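Local coordinates for protein leucine aminopeptidase 2 (Saccharomyces cerevisiae, PDB 2XQ0) that cleaves di- and tripeptides as a zinc-dependent aminopeptidase of the M1 family and shows weak epoxide hydrolase activity in vitro, at residues Q248-I253 with H305-N310; H301-S306 with R332-A337; E324-Y329 with D411-H416. All coordinates share one frame; numbering follows the deposited sequence.

Contact 1 of 3, residues Q248-I253 with H305-N310; sequences QTAEKI and HSWSGN. With ZN (zinc ion), chain C.
One indole makes every side-chain contact here: the six-membered ring of Trp307 spans the gap between helices 243-253 and 297-311 and settles against the methyl of Ala250. CZ3 and CH2 of Trp307 both lie 3.6 Å from Ala250 CB, which approaches the ring obliquely. Beside them, Glu251 CG comes to the ring edge near its plane, 4.3 Å from Trp307 CZ2. With CG of Trp307 anti to its carbonyl carbon (chi1 -67°), the indole extends toward the neighbouring helix, and Phe418 of helix 407-420 also packs on it. Glu251 offers only its aliphatic part to the tryptophan; its carboxylate forms a salt bridge with Arg222 and accepts the backbone N-H of Tyr257.

The backbone that carries Trp307 is itself irregular. The helix opens into a pi turn, closed by Asn310 N bonding to His305 O at 3.0 Å. Within it Gly309 has a positive phi, where a CB would run into the carbonyl O of Ser308 and into ND1 of His305. That distorted turn presents Ser308 O to His305 ND1 at 2.9 Å, the N-H of the imidazole pointing at the oxygen with an angle of 148° and the acceptor lying somewhat out of the ring plane. His305 NE2 then meets the zinc ion at 2.0 Å, alongside His301 and Glu324. The contact thus illustrates a second-shell effect: Trp307 packs on its neighbours on one side of the turn, while the carbonyl of Ser308 accepts the hydrogen bond from ND1, probably restrains ring rotation and leaves NE2 to the metal.

Contact 2 of 3, residues H301-S306 with R332-A337; sequences HELAHS and RRIIGA. With ZN (zinc ion), chain C; BES (2-(3-amino-2-hydroxy-4-phenyl-butyrylamino)-4-methyl-pentanoic acid), chain B.
The imidazole of His301 receives an isobutyl methyl of bestatin over one face, C15 standing 3.5 Å above the ring plane and offset toward the rim, while the inhibitor hydroxyl O2 lies at the edge, in plane. At that same edge NE2 binds the zinc ion at 2.2 Å; ND1 is hydrogen-bonded to Glu331, and together these two bonds probably fix the rotation of the ring. His301 reaches the metal with CG anti to the backbone N (chi1 -172°). The His305 ring meets O2 obliquely. Bestatin chelates the zinc through O2 and O3.

Glu302, the proton acceptor of the HExxH motif, bends at chi2 (-57°) and brings OE2 to 3.2 Å from bestatin O2. A glutamine in its place would probably still fill the space but would leave the zinc-bound oxygen without its carboxylate neighbour and the site without its proton acceptor.

Behind this polar front the helix packs lightly on helix 321-339. CD1 of Ile334 is the touching atom, 4.4 Å from Ala304 CB and 4.5 Å from Leu303 CD2. Leu303 O accepts from both Ser306 N and Ser306 OG, on the same face of its plane. Toward 332-337 the contact is therefore hydrocarbon alone, whereas the histidines and the carboxylate face metal and inhibitor, with Glu331 of the same neighbouring helix gripping His301.

Contact 3 of 3, residues E324-Y329 with D411-H416; sequences EGWTVY and DPFIRH. With ZN (zinc ion), chain C; BES (2-(3-amino-2-hydroxy-4-phenyl-butyrylamino)-4-methyl-pentanoic acid), chain B.
Two side chains owe their meeting to their torsions: in Tyr329 CG lies anti to the amide nitrogen (chi1 176°), and in Ile414 CG1 lies anti to the carbonyl carbon (chi1 -67°), from where an extended second torsion carries CD1 on to the ring. The helix bearing Tyr329 supplies the third protein ligand of the zinc in the HExxH-(x)18-E motif, the signature of M1 aminopeptidases and their thermolysin-like catalytic domain. It is backed by helix 407-420, the axes of 324-329 and 411-416 passing 13.8 Å apart with a signed crossing angle of -133°, a separation that large side chains bridge.

Ile414 serves both aromatic partners with different atoms. Its CD1 meets the edge of the Tyr329 ring, 3.7 Å from CE2, whereas its CG1 lies at the edge of the Trp326 indole, 3.9 Å from CH2 and about as far from CZ3. Phe413 approaches the same edge further along, with its CE2 4.1 Å from Trp326 CZ2, and these two side chains cross at about a right angle. Other residues of helix 407-420 complete the cluster around Trp326: Tyr417 stacks with the indole and Phe418 meets it edge-to-face. The phenol of Tyr329 is not left without a polar mate, since its OH is hydrogen-bonded to Glu401 and to Arg333.

No hydrogen bond joins the two segments, so the junction is wholly apolar, and all four touching residues are buried. Aromatic and aliphatic packing thus joins helix 407-420 to the helix that carries Glu324, whose own side chain leaves it on a different side, toward the metal. Glu324 OE1 binds the zinc ion at 2.2 Å while OE2 stands at a longer 2.7 Å, and OE1 lies 3.3 Å from O3 of bestatin.

How the contacts relate
All three contacts lie in the peptidase M1 domain round one zinc ion. Contact 1 lies about 7 Å from contact 2 and 9 Å from contact 3, and contacts 2 and 3 are about 10 Å apart, centre to centre. Helix 297-311 serves contacts 1 and 2, which share His305 and Ser306, and helix 321-339 serves contacts 2 and 3. Along the chain contact 2 begins on contact 1's closing helix, contact 1 closes before contact 3 opens, and contacts 2 and 3 interleave. Polar bonds link them: Ser308 OG with Thr327 OG1, Arg415 NE with Ile253 O, and Arg333 with Asp411. Helices 243-253 and 407-420 thus pack against the two helices supplying every protein zinc ligand.

Contact 1 of 3, residues Q248-I253 with H305-N310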
loop_
_atom_site.group_PDB
_atom_site.type_symbol
_atom_site.label_atom_id
_atom_site.label_comp_id
_atom_site.label_asym_id
_atom_site.label_seq_id
_atom_site.Cartn_x
_atom_site.Cartn_y
_atom_site.Cartn_z
ATOM N N GLN A 248 -2.356 6.807 19.879
ATOM C CA GLN A 248 -2.782 7.955 20.696
ATOM C C GLN A 248 -2.476 9.283 20.006
ATOM O O GLN A 248 -3.228 10.246 20.126
ATOM C CB GLN A 248 -2.142 7.913 22.091
ATOM C CG GLN A 248 -2.737 6.843 23.023
ATOM C CD GLN A 248 -1.966 6.727 24.333
ATOM O OE1 GLN A 248 -1.284 7.669 24.744
ATOM N NE2 GLN A 248 -2.052 5.562 24.985
ATOM N N THR A 249 -1.385 9.322 19.254
ATOM C CA THR A 249 -1.078 10.503 18.447
ATOM C C THR A 249 -2.125 10.758 17.341
ATOM O O THR A 249 -2.601 11.887 17.162
ATOM C CB THR A 249 0.322 10.415 17.830
ATOM O OG1 THR A 249 1.300 10.335 18.883
ATOM C CG2 THR A 249 0.584 11.657 16.991
ATOM N N ALA A 250 -2.489 9.710 16.611
ATOM C CA ALA A 250 -3.521 9.825 15.580
ATOM C C ALA A 250 -4.855 10.248 16.160
ATOM O O ALA A 250 -5.568 11.069 15.581
ATOM C CB ALA A 250 -3.670 8.501 14.831
ATOM N N GLU A 251 -5.207 9.657 17.293
ATOM C CA GLU A 251 -6.465 9.959 17.957
ATOM C C GLU A 251 -6.569 11.431 18.383
ATOM O O GLU A 251 -7.646 12.004 18.356
ATOM C CB GLU A 251 -6.656 9.059 19.170
ATOM C CG GLU A 251 -7.042 7.607 18.844
ATOM C CD GLU A 251 -7.226 6.746 20.107
ATOM O OE1 GLU A 251 -6.353 6.789 21.010
ATOM O OE2 GLU A 251 -8.234 6.015 20.190
ATOM N N LYS A 252 -5.452 12.031 18.781
ATOM C CA LYS A 252 -5.454 13.431 19.188
ATOM C C LYS A 252 -5.641 14.333 17.978
ATOM O O LYS A 252 -6.326 15.346 18.056
ATOM C CB LYS A 252 -4.148 13.784 19.919
ATOM C CG LYS A 252 -4.051 15.250 20.314
ATOM C CD LYS A 252 -2.854 15.543 21.219
ATOM C CE LYS A 252 -2.925 16.983 21.746
ATOM N NZ LYS A 252 -1.601 17.472 22.220
ATOM N N ILE A 253 -5.021 13.972 16.858
ATOM C CA ILE A 253 -5.143 14.782 15.647
ATOM C C ILE A 253 -6.562 14.668 15.094
ATOM O O ILE A 253 -7.189 15.671 14.728
ATOM C CB ILE A 253 -4.111 14.362 14.572
ATOM C CG1 ILE A 253 -2.686 14.725 15.019
ATOM C CG2 ILE A 253 -4.445 15.003 13.232
ATOM C CD1 ILE A 253 -1.601 13.790 14.469
ATOM N N HIS A 305 -4.753 4.828 7.760
ATOM C CA HIS A 305 -5.807 4.256 6.917
ATOM C C HIS A 305 -7.067 3.933 7.717
ATOM O O HIS A 305 -8.192 3.957 7.186
ATOM C CB HIS A 305 -5.327 2.987 6.214
ATOM C CG HIS A 305 -4.716 3.237 4.878
ATOM N ND1 HIS A 305 -5.371 3.934 3.888
ATOM C CD2 HIS A 305 -3.518 2.864 4.358
ATOM C CE1 HIS A 305 -4.589 4.004 2.818
ATOM N NE2 HIS A 305 -3.465 3.363 3.081
ATOM N N SER A 306 -6.891 3.652 8.999
ATOM C CA SER A 306 -8.053 3.332 9.843
ATOM C C SER A 306 -9.109 4.404 9.641
ATOM O O SER A 306 -10.301 4.107 9.561
ATOM C CB SER A 306 -7.661 3.234 11.319
ATOM O OG SER A 306 -6.741 2.181 11.497
ATOM N N TRP A 307 -8.664 5.651 9.521
ATOM C CA TRP A 307 -9.562 6.759 9.176
ATOM C C TRP A 307 -9.747 6.960 7.661
ATOM O O TRP A 307 -10.866 6.875 7.149
ATOM C CB TRP A 307 -9.089 8.056 9.848
ATOM C CG TRP A 307 -9.212 8.035 11.346
ATOM C CD1 TRP A 307 -10.275 8.488 12.088
ATOM C CD2 TRP A 307 -8.248 7.549 12.290
ATOM N NE1 TRP A 307 -10.036 8.298 13.423
ATOM C CE2 TRP A 307 -8.798 7.729 13.581
ATOM C CE3 TRP A 307 -6.979 6.967 12.172
ATOM C CZ2 TRP A 307 -8.124 7.362 14.737
ATOM C CZ3 TRP A 307 -6.306 6.602 13.330
ATOM C CH2 TRP A 307 -6.886 6.799 14.599
ATOM N N SER A 308 -8.653 7.220 6.945
ATOM C CA SER A 308 -8.731 7.563 5.534
ATOM C C SER A 308 -8.554 6.329 4.690
ATOM O O SER A 308 -7.448 5.931 4.382
ATOM C CB SER A 308 -7.653 8.581 5.165
ATOM O OG SER A 308 -6.409 8.166 5.698
ATOM N N GLY A 309 -9.673 5.732 4.318
ATOM C CA GLY A 309 -9.653 4.504 3.550
ATOM C C GLY A 309 -10.645 3.549 4.155
ATOM O O GLY A 309 -11.567 3.109 3.481
ATOM N N ASN A 310 -10.469 3.259 5.441
ATOM C CA ASN A 310 -11.277 2.243 6.107
ATOM C C ASN A 310 -12.608 2.774 6.610
ATOM O O ASN A 310 -13.659 2.207 6.311
ATOM C CB ASN A 310 -10.476 1.580 7.224
ATOM C CG ASN A 310 -9.230 0.865 6.693
ATOM O OD1 ASN A 310 -8.906 0.948 5.507
ATOM N ND2 ASN A 310 -8.531 0.174 7.574
HETATM ZN ZN ZN C . -1.805 3.297 1.882
#

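Contact 2 of 3, residues H301-S306 with R332-A337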
loop_
_atom_site.group_PDB
_atom_site.type_symbol
_atom_site.label_atom_id
_atom_site.label_comp_id
_atom_site.label_asym_id
_atom_site.label_seq_id
_atom_site.Cartn_x
_atom_site.Cartn_y
_atom_site.Cartn_z
ATOM N N HIS A 301 1.548 4.799 8.600
ATOM C CA HIS A 301 0.780 4.787 7.358
ATOM C C HIS A 301 -0.450 3.885 7.440
ATOM O O HIS A 301 -1.557 4.345 7.267
ATOM C CB HIS A 301 1.654 4.378 6.168
ATOM C CG HIS A 301 0.960 4.543 4.849
ATOM N ND1 HIS A 301 1.016 5.708 4.120
ATOM C CD2 HIS A 301 0.148 3.705 4.160
ATOM C CE1 HIS A 301 0.281 5.579 3.025
ATOM N NE2 HIS A 301 -0.259 4.373 3.030
ATOM N N GLU A 302 -0.257 2.596 7.699
ATOM C CA GLU A 302 -1.389 1.677 7.772
ATOM C C GLU A 302 -2.348 2.102 8.878
ATOM O O GLU A 302 -3.556 1.932 8.762
ATOM C CB GLU A 302 -0.927 0.253 8.070
ATOM C CG GLU A 302 0.208 -0.257 7.186
ATOM C CD GLU A 302 -0.130 -0.205 5.722
ATOM O OE1 GLU A 302 0.812 -0.242 4.902
ATOM O OE2 GLU A 302 -1.334 -0.113 5.387
ATOM N N LEU A 303 -1.808 2.641 9.966
ATOM C CA LEU A 303 -2.660 3.101 11.054
ATOM C C LEU A 303 -3.555 4.256 10.612
ATOM O O LEU A 303 -4.718 4.305 10.978
ATOM C CB LEU A 303 -1.805 3.591 12.213
ATOM C CG LEU A 303 -2.568 4.342 13.309
ATOM C CD1 LEU A 303 -3.547 3.404 13.995
ATOM C CD2 LEU A 303 -1.568 4.908 14.314
ATOM N N ALA A 304 -3.007 5.216 9.870
ATOM C CA ALA A 304 -3.820 6.355 9.430
ATOM C C ALA A 304 -4.967 5.904 8.517
ATOM O O ALA A 304 -6.055 6.504 8.520
ATOM C CB ALA A 304 -2.960 7.411 8.751
ATOM N N HIS A 305 -4.753 4.828 7.760
ATOM C CA HIS A 305 -5.807 4.256 6.917
ATOM C C HIS A 305 -7.067 3.933 7.717
ATOM O O HIS A 305 -8.192 3.957 7.186
ATOM C CB HIS A 305 -5.327 2.987 6.214
ATOM C CG HIS A 305 -4.716 3.237 4.878
ATOM N ND1 HIS A 305 -5.371 3.934 3.888
ATOM C CD2 HIS A 305 -3.518 2.864 4.358
ATOM C CE1 HIS A 305 -4.589 4.004 2.818
ATOM N NE2 HIS A 305 -3.465 3.363 3.081
ATOM N N SER A 306 -6.891 3.652 8.999
ATOM C CA SER A 306 -8.053 3.332 9.843
ATOM C C SER A 306 -9.109 4.404 9.641
ATOM O O SER A 306 -10.301 4.107 9.561
ATOM C CB SER A 306 -7.661 3.234 11.319
ATOM O OG SER A 306 -6.741 2.181 11.497
ATOM N N ARG A 332 2.143 11.768 7.920
ATOM C CA ARG A 332 3.124 12.815 8.144
ATOM C C ARG A 332 2.745 13.757 9.295
ATOM O O ARG A 332 3.623 14.259 9.973
ATOM C CB ARG A 332 3.487 13.538 6.855
ATOM C CG ARG A 332 4.241 12.608 5.900
ATOM C CD ARG A 332 4.602 13.250 4.599
ATOM N NE ARG A 332 5.288 12.268 3.770
ATOM C CZ ARG A 332 5.272 12.254 2.442
ATOM N NH1 ARG A 332 4.597 13.178 1.764
ATOM N NH2 ARG A 332 5.915 11.298 1.798
ATOM N N ARG A 333 1.458 13.959 9.550
ATOM C CA ARG A 333 1.054 14.669 10.778
ATOM C C ARG A 333 1.447 13.867 12.052
ATOM O O ARG A 333 1.889 14.434 13.060
ATOM C CB ARG A 333 -0.454 14.959 10.760
ATOM C CG ARG A 333 -0.889 16.030 9.748
ATOM C CD ARG A 333 -0.374 17.443 10.114
ATOM N NE ARG A 333 -0.766 17.799 11.479
ATOM C CZ ARG A 333 -1.958 18.291 11.802
ATOM N NH1 ARG A 333 -2.878 18.515 10.868
ATOM N NH2 ARG A 333 -2.232 18.560 13.064
ATOM N N ILE A 334 1.296 12.545 12.009
ATOM C CA ILE A 334 1.652 11.710 13.161
ATOM C C ILE A 334 3.141 11.826 13.463
ATOM O O ILE A 334 3.536 12.139 14.590
ATOM C CB ILE A 334 1.243 10.240 12.954
ATOM C CG1 ILE A 334 -0.287 10.119 12.989
ATOM C CG2 ILE A 334 1.859 9.338 14.006
ATOM C CD1 ILE A 334 -0.813 8.835 12.336
ATOM N N ILE A 335 3.978 11.619 12.451
ATOM C CA ILE A 335 5.405 11.665 12.681
ATOM C C ILE A 335 5.851 13.085 13.017
ATOM O O ILE A 335 6.812 13.286 13.752
ATOM C CB ILE A 335 6.239 11.088 11.483
ATOM C CG1 ILE A 335 6.402 12.110 10.368
ATOM C CG2 ILE A 335 5.656 9.759 10.986
ATOM C CD1 ILE A 335 7.103 11.560 9.119
ATOM N N GLY A 336 5.148 14.075 12.491
ATOM C CA GLY A 336 5.481 15.451 12.813
ATOM C C GLY A 336 5.156 15.756 14.262
ATOM O O GLY A 336 5.891 16.473 14.937
ATOM N N ALA A 337 4.057 15.200 14.753
ATOM C CA ALA A 337 3.640 15.471 16.120
ATOM C C ALA A 337 4.597 14.805 17.100
ATOM O O ALA A 337 4.802 15.295 18.204
ATOM C CB ALA A 337 2.243 14.983 16.348
HETATM ZN ZN ZN C . -1.805 3.297 1.882
HETATM N N2 BES B . -2.855 -0.896 0.561
HETATM C C1 BES B . -1.744 -0.052 0.176
HETATM C C6 BES B . -0.869 -0.769 -0.854
HETATM C C7 BES B . -1.656 -1.020 -2.121
HETATM C C8 BES B . -2.412 0.006 -2.678
HETATM C C12 BES B . -1.640 -2.276 -2.719
HETATM C C9 BES B . -3.142 -0.221 -3.838
HETATM C C11 BES B . -2.373 -2.502 -3.881
HETATM C C10 BES B . -3.124 -1.474 -4.442
HETATM C C2 BES B . -0.902 0.346 1.395
HETATM O O2 BES B . -1.631 1.010 2.437
HETATM C C3 BES B . 0.186 1.241 0.903
HETATM O O3 BES B . -0.044 2.397 0.538
HETATM N N1 BES B . 1.348 0.601 0.905
HETATM C C4 BES B . 2.647 1.098 0.502
HETATM C C13 BES B . 3.289 1.513 1.820
HETATM C C14 BES B . 3.809 2.944 1.801
HETATM C C15 BES B . 3.939 3.473 3.225
HETATM C C16 BES B . 2.932 3.860 0.952
HETATM C C5 BES B . 3.398 -0.076 -0.059
HETATM O O1 BES B . 4.305 0.126 -0.896
HETATM O O4 BES B . 3.077 -1.227 0.334
#

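Contact 3 of 3, residues E324-Y329 with D411-H416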
loop_
_atom_site.group_PDB
_atom_site.type_symbol
_atom_site.label_atom_id
_atom_site.label_comp_id
_atom_site.label_asym_id
_atom_site.label_seq_id
_atom_site.Cartn_x
_atom_site.Cartn_y
_atom_site.Cartn_z
ATOM N N GLU A 324 -5.298 7.424 -0.466
ATOM C CA GLU A 324 -3.846 7.477 -0.268
ATOM C C GLU A 324 -3.282 8.877 0.013
ATOM O O GLU A 324 -2.315 9.009 0.751
ATOM C CB GLU A 324 -3.106 6.830 -1.441
ATOM C CG GLU A 324 -3.387 5.328 -1.612
ATOM C CD GLU A 324 -2.967 4.485 -0.409
ATOM O OE1 GLU A 324 -2.185 4.970 0.443
ATOM O OE2 GLU A 324 -3.411 3.322 -0.317
ATOM N N GLY A 325 -3.871 9.911 -0.571
ATOM C CA GLY A 325 -3.408 11.279 -0.326
ATOM C C GLY A 325 -3.681 11.719 1.098
ATOM O O GLY A 325 -2.803 12.245 1.807
ATOM N N TRP A 326 -4.898 11.486 1.553
ATOM C CA TRP A 326 -5.196 11.729 2.962
ATOM C C TRP A 326 -4.272 10.924 3.888
ATOM O O TRP A 326 -3.694 11.478 4.842
ATOM C CB TRP A 326 -6.669 11.390 3.248
ATOM C CG TRP A 326 -7.563 12.574 3.098
ATOM C CD1 TRP A 326 -8.503 12.790 2.134
ATOM C CD2 TRP A 326 -7.597 13.714 3.956
ATOM N NE1 TRP A 326 -9.124 14.001 2.342
ATOM C CE2 TRP A 326 -8.585 14.585 3.456
ATOM C CE3 TRP A 326 -6.886 14.082 5.099
ATOM C CZ2 TRP A 326 -8.873 15.807 4.056
ATOM C CZ3 TRP A 326 -7.178 15.306 5.696
ATOM C CH2 TRP A 326 -8.158 16.141 5.180
ATOM N N THR A 327 -4.130 9.620 3.618
ATOM C CA THR A 327 -3.281 8.758 4.460
ATOM C C THR A 327 -1.855 9.298 4.581
ATOM O O THR A 327 -1.319 9.369 5.676
ATOM C CB THR A 327 -3.266 7.302 3.970
ATOM O OG1 THR A 327 -4.614 6.803 3.985
ATOM C CG2 THR A 327 -2.355 6.410 4.854
ATOM N N VAL A 328 -1.250 9.680 3.461
ATOM C CA VAL A 328 0.116 10.179 3.475
ATOM C C VAL A 328 0.141 11.483 4.281
ATOM O O VAL A 328 1.069 11.723 5.060
ATOM C CB VAL A 328 0.685 10.387 2.023
ATOM C CG1 VAL A 328 2.072 11.060 2.066
ATOM C CG2 VAL A 328 0.802 9.041 1.268
ATOM N N TYR A 329 -0.890 12.311 4.097
ATOM C CA TYR A 329 -1.024 13.556 4.865
ATOM C C TYR A 329 -1.108 13.256 6.360
ATOM O O TYR A 329 -0.316 13.772 7.179
ATOM C CB TYR A 329 -2.227 14.415 4.383
ATOM C CG TYR A 329 -2.404 15.639 5.257
ATOM C CD1 TYR A 329 -1.623 16.775 5.065
ATOM C CD2 TYR A 329 -3.296 15.627 6.316
ATOM C CE1 TYR A 329 -1.749 17.878 5.895
ATOM C CE2 TYR A 329 -3.417 16.701 7.140
ATOM C CZ TYR A 329 -2.637 17.821 6.934
ATOM O OH TYR A 329 -2.764 18.897 7.769
ATOM N N ASP A 411 -7.347 21.395 11.356
ATOM C CA ASP A 411 -7.720 20.212 12.119
ATOM C C ASP A 411 -9.223 20.106 12.411
ATOM O O ASP A 411 -9.772 18.997 12.430
ATOM C CB ASP A 411 -6.881 20.086 13.394
ATOM C CG ASP A 411 -5.452 19.616 13.110
ATOM O OD1 ASP A 411 -5.072 19.573 11.917
ATOM O OD2 ASP A 411 -4.713 19.287 14.071
ATOM N N PRO A 412 -9.899 21.246 12.629
ATOM C CA PRO A 412 -11.359 21.178 12.792
ATOM C C PRO A 412 -12.051 20.639 11.543
ATOM O O PRO A 412 -13.010 19.872 11.654
ATOM C CB PRO A 412 -11.751 22.636 13.018
ATOM C CG PRO A 412 -10.543 23.233 13.662
ATOM C CD PRO A 412 -9.374 22.576 12.989
ATOM N N PHE A 413 -11.575 21.035 10.368
ATOM C CA PHE A 413 -12.108 20.472 9.126
ATOM C C PHE A 413 -11.864 18.956 9.035
ATOM O O PHE A 413 -12.752 18.189 8.674
ATOM C CB PHE A 413 -11.513 21.147 7.893
ATOM C CG PHE A 413 -11.868 20.444 6.604
ATOM C CD1 PHE A 413 -13.155 20.526 6.088
ATOM C CD2 PHE A 413 -10.925 19.670 5.930
ATOM C CE1 PHE A 413 -13.497 19.860 4.909
ATOM C CE2 PHE A 413 -11.254 19.009 4.755
ATOM C CZ PHE A 413 -12.553 19.114 4.239
ATOM N N ILE A 414 -10.644 18.538 9.340
ATOM C CA ILE A 414 -10.285 17.123 9.298
ATOM C C ILE A 414 -11.254 16.282 10.141
ATOM O O ILE A 414 -11.773 15.256 9.692
ATOM C CB ILE A 414 -8.847 16.942 9.797
ATOM C CG1 ILE A 414 -7.872 17.587 8.810
ATOM C CG2 ILE A 414 -8.514 15.479 10.018
ATOM C CD1 ILE A 414 -6.420 17.452 9.251
ATOM N N ARG A 415 -11.510 16.728 11.362
ATOM C CA ARG A 415 -12.455 16.030 12.220
ATOM C C ARG A 415 -13.861 16.036 11.627
ATOM O O ARG A 415 -14.584 15.049 11.734
ATOM C CB ARG A 415 -12.491 16.673 13.603
ATOM C CG ARG A 415 -11.320 16.265 14.468
ATOM C CD ARG A 415 -10.944 17.367 15.432
ATOM N NE ARG A 415 -9.548 17.228 15.825
ATOM C CZ ARG A 415 -8.844 18.181 16.413
ATOM N NH1 ARG A 415 -7.576 17.955 16.734
ATOM N NH2 ARG A 415 -9.409 19.351 16.681
ATOM N N HIS A 416 -14.254 17.156 11.026
ATOM C CA HIS A 416 -15.604 17.286 10.488
ATOM C C HIS A 416 -15.767 16.320 9.328
ATOM O O HIS A 416 -16.751 15.572 9.249
ATOM C CB HIS A 416 -15.844 18.719 10.009
ATOM C CG HIS A 416 -17.185 18.927 9.389
ATOM N ND1 HIS A 416 -17.379 18.953 8.026
ATOM C CD2 HIS A 416 -18.405 19.108 9.946
ATOM C CE1 HIS A 416 -18.660 19.148 7.768
ATOM N NE2 HIS A 416 -19.303 19.244 8.915
HETATM ZN ZN ZN C . -1.805 3.297 1.882
HETATM N N2 BES B . -2.855 -0.896 0.561
HETATM C C1 BES B . -1.744 -0.052 0.176
HETATM C C6 BES B . -0.869 -0.769 -0.854
HETATM C C7 BES B . -1.656 -1.020 -2.121
HETATM C C8 BES B . -2.412 0.006 -2.678
HETATM C C12 BES B . -1.640 -2.276 -2.719
HETATM C C9 BES B . -3.142 -0.221 -3.838
HETATM C C11 BES B . -2.373 -2.502 -3.881
HETATM C C10 BES B . -3.124 -1.474 -4.442
HETATM C C2 BES B . -0.902 0.346 1.395
HETATM O O2 BES B . -1.631 1.010 2.437
HETATM C C3 BES B . 0.186 1.241 0.903
HETATM O O3 BES B . -0.044 2.397 0.538
HETATM N N1 BES B . 1.348 0.601 0.905
HETATM C C4 BES B . 2.647 1.098 0.502
HETATM C C13 BES B . 3.289 1.513 1.820
HETATM C C14 BES B . 3.809 2.944 1.801
HETATM C C15 BES B . 3.939 3.473 3.225
HETATM C C16 BES B . 2.932 3.860 0.952
HETATM C C5 BES B . 3.398 -0.076 -0.059
HETATM O O1 BES B . 4.305 0.126 -0.896
HETATM O O4 BES B . 3.077 -1.227 0.334
#